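Side-chain contact in CurM Sulfotransferase (Moorea producta, PDB 4GBM), which probably transfers a sulfonate group from PAPS to an intermediate of the curacin biosynthetic pathway, as a domain of a polyketide synthase: residues W197-S200 / N201-L205. The protein carries 2 engineered substitutions. Sequence-based numbering, arbitrary orientation.
Sequences WAKS and NQNIL
Asn201 folds its carboxamide back along helix 189-208 so that ND2 sits over one face of the Trp197 indole, 3.1 Å above the ring plane and displaced toward its rim. The planes of ring and amide are 53° apart, an inclined approach instead of a flat stack. Asn201 CG stands beside its own backbone N (chi1 -79°), which returns the amide to the preceding turn: ND2 donates to Trp197 O at 2.9 Å, while the backbone N of Asn201 gives that oxygen the regular helical bond at 3.1 Å. The two donors arrive from opposite faces of the carbonyl plane, so Trp197 O is gripped twice. Tyr161 OH hydrogen-bonds the other end of the amide, Asn201 OD1, and Trp197 NE1 bonds to Arg164 O, which together should fix the rotation of both flat groups.

On a less buried side of the helix, Lys199, in one of its two modelled conformers, runs out extended and bends at its last torsion (chi4 53°), bringing NZ to 3.1 Å from Asn203 OD1, in the amide's carbonyl plane and on a lone pair, a tentative link. A leucine in place of Asn203 would probably leave the Lys199 ammonium of this conformer without its acceptor. The backbone of the same pair is joined by the helical bond from Asn203 N to Lys199 O, 2.8 Å.

Both pairs are i to i+4 contacts of an alpha-helix; Asn201 faces strand 158-163 of the central parallel sheet, while the Trp197 ring packs against helix 166-175, in the P-loop-related sulfotransferase fold.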
ATOM      1  N   TRP A 197       4.378   2.487 -13.447  1.00  8.52           N
ATOM      2  CA  TRP A 197       2.952   2.815 -13.390  1.00  8.32           C
ATOM      3  C   TRP A 197       2.133   1.893 -14.300  1.00  8.40           C
ATOM      4  O   TRP A 197       1.093   1.374 -13.890  1.00  8.67           O
ATOM      5  CB  TRP A 197       2.717   4.289 -13.752  1.00  8.73           C
ATOM      6  CG  TRP A 197       1.277   4.706 -13.611  1.00  8.31           C
ATOM      7  CD1 TRP A 197       0.676   5.202 -12.485  1.00  9.14           C
ATOM      8  CD2 TRP A 197       0.257   4.661 -14.623  1.00  8.48           C
ATOM      9  NE1 TRP A 197      -0.652   5.462 -12.731  1.00  8.34           N
ATOM     10  CE2 TRP A 197      -0.937   5.139 -14.034  1.00  9.19           C
ATOM     11  CE3 TRP A 197       0.237   4.262 -15.970  1.00  9.52           C
ATOM     12  CZ2 TRP A 197      -2.141   5.229 -14.743  1.00  9.21           C
ATOM     13  CZ3 TRP A 197      -0.957   4.352 -16.676  1.00  9.58           C
ATOM     14  CH2 TRP A 197      -2.131   4.835 -16.060  1.00  9.39           C
ATOM     15  N   ALA A 198       2.619   1.674 -15.524  1.00  8.74           N
ATOM     16  CA  ALA A 198       1.902   0.858 -16.508  1.00  8.92           C
ATOM     17  C   ALA A 198       1.824  -0.609 -16.087  1.00  9.28           C
ATOM     18  O   ALA A 198       0.744  -1.211 -16.137  1.00 10.13           O
ATOM     19  CB  ALA A 198       2.555   0.985 -17.891  1.00  9.37           C
ATOM     20  N   LYS A 199       2.958  -1.170 -15.659  1.00  9.69           N
ATOM     21  CA  LYS A 199       3.009  -2.583 -15.269  0.60 10.92           C
ATOM     22  C   LYS A 199       2.186  -2.853 -14.010  1.00 10.51           C
ATOM     23  O   LYS A 199       1.420  -3.828 -13.967  1.00  9.82           O
ATOM     24  CB  LYS A 199       4.458  -3.064 -15.099  0.60 12.33           C
ATOM     25  CG  LYS A 199       4.589  -4.484 -14.570  0.60 14.59           C
ATOM     26  CD  LYS A 199       6.004  -5.022 -14.704  0.60 21.11           C
ATOM     27  CE  LYS A 199       6.194  -6.298 -13.889  0.60 23.70           C
ATOM     28  NZ  LYS A 199       5.175  -7.365 -14.166  0.60 22.35           N
ATOM     29  N   SER A 200       2.333  -2.001 -12.996  1.00  9.60           N
ATOM     30  CA  SER A 200       1.581  -2.145 -11.749  0.50  9.19           C
ATOM     31  C   SER A 200       0.085  -2.121 -12.027  1.00  8.46           C
ATOM     32  O   SER A 200      -0.659  -2.985 -11.571  1.00  8.42           O
ATOM     33  CB  SER A 200       1.943  -1.034 -10.762  0.50 10.04           C
ATOM     34  OG  SER A 200       3.314  -1.081 -10.424  0.50 11.07           O
ATOM     35  N   ASN A 201      -0.349  -1.122 -12.792  1.00  8.26           N
ATOM     36  CA  ASN A 201      -1.770  -0.996 -13.088  1.00  8.05           C
ATOM     37  C   ASN A 201      -2.300  -2.116 -13.961  1.00  8.32           C
ATOM     38  O   ASN A 201      -3.364  -2.658 -13.679  1.00  8.38           O
ATOM     39  CB  ASN A 201      -2.099   0.387 -13.634  1.00  8.11           C
ATOM     40  CG  ASN A 201      -2.185   1.406 -12.535  1.00  8.25           C
ATOM     41  OD1 ASN A 201      -3.107   1.360 -11.718  1.00  8.85           O
ATOM     42  ND2 ASN A 201      -1.209   2.312 -12.473  1.00  7.98           N
ATOM     43  N   GLN A 202      -1.552  -2.491 -14.999  1.00  8.58           N
ATOM     44  CA  GLN A 202      -1.981  -3.617 -15.823  1.00  9.06           C
ATOM     45  C   GLN A 202      -2.062  -4.917 -15.010  1.00  8.89           C
ATOM     46  O   GLN A 202      -3.014  -5.693 -15.170  1.00  9.08           O
ATOM     47  CB  GLN A 202      -1.090  -3.800 -17.056  1.00  9.45           C
ATOM     48  CG  GLN A 202      -1.722  -4.740 -18.097  1.00 11.75           C
ATOM     49  CD  GLN A 202      -3.064  -4.228 -18.585  1.00 17.10           C
ATOM     50  OE1 GLN A 202      -3.156  -3.134 -19.148  1.00 20.67           O
ATOM     51  NE2 GLN A 202      -4.114  -5.011 -18.370  1.00 15.41           N
ATOM     52  N   ASN A 203      -1.085  -5.144 -14.133  1.00  8.73           N
ATOM     53  CA  ASN A 203      -1.093  -6.338 -13.282  1.00  8.77           C
ATOM     54  C   ASN A 203      -2.325  -6.360 -12.369  1.00  8.61           C
ATOM     55  O   ASN A 203      -2.962  -7.398 -12.208  1.00  9.31           O
ATOM     56  CB  ASN A 203       0.180  -6.444 -12.433  1.00  8.68           C
ATOM     57  CG  ASN A 203       1.423  -6.826 -13.244  1.00 10.68           C
ATOM     58  OD1 ASN A 203       2.553  -6.665 -12.757  1.00 14.65           O
ATOM     59  ND2 ASN A 203       1.232  -7.320 -14.460  1.00  9.49           N
ATOM     60  N   ILE A 204      -2.658  -5.214 -11.780  1.00  8.38           N
ATOM     61  CA  ILE A 204      -3.849  -5.128 -10.926  1.00  8.21           C
ATOM     62  C   ILE A 204      -5.124  -5.366 -11.733  1.00  8.47           C
ATOM     63  O   ILE A 204      -5.992  -6.142 -11.324  1.00  8.63           O
ATOM     64  CB  ILE A 204      -3.944  -3.789 -10.184  1.00  7.90           C
ATOM     65  CG1 ILE A 204      -2.767  -3.633  -9.219  1.00  8.00           C
ATOM     66  CG2 ILE A 204      -5.249  -3.738  -9.378  1.00  7.89           C
ATOM     67  CD1 ILE A 204      -2.532  -2.202  -8.757  1.00  7.53           C
ATOM     68  N   LEU A 205      -5.232  -4.703 -12.883  1.00  8.94           N
ATOM     69  CA  LEU A 205      -6.385  -4.894 -13.761  1.00  8.92           C
ATOM     70  C   LEU A 205      -6.570  -6.359 -14.135  1.00  9.72           C
ATOM     71  O   LEU A 205      -7.694  -6.889 -14.061  1.00 10.51           O
ATOM     72  CB  LEU A 205      -6.254  -4.025 -15.016  1.00  9.07           C
ATOM     73  CG  LEU A 205      -6.419  -2.524 -14.758  1.00 10.94           C
ATOM     74  CD1 LEU A 205      -5.864  -1.704 -15.921  1.00 12.37           C
ATOM     75  CD2 LEU A 205      -7.886  -2.204 -14.516  1.00 11.78           C
TER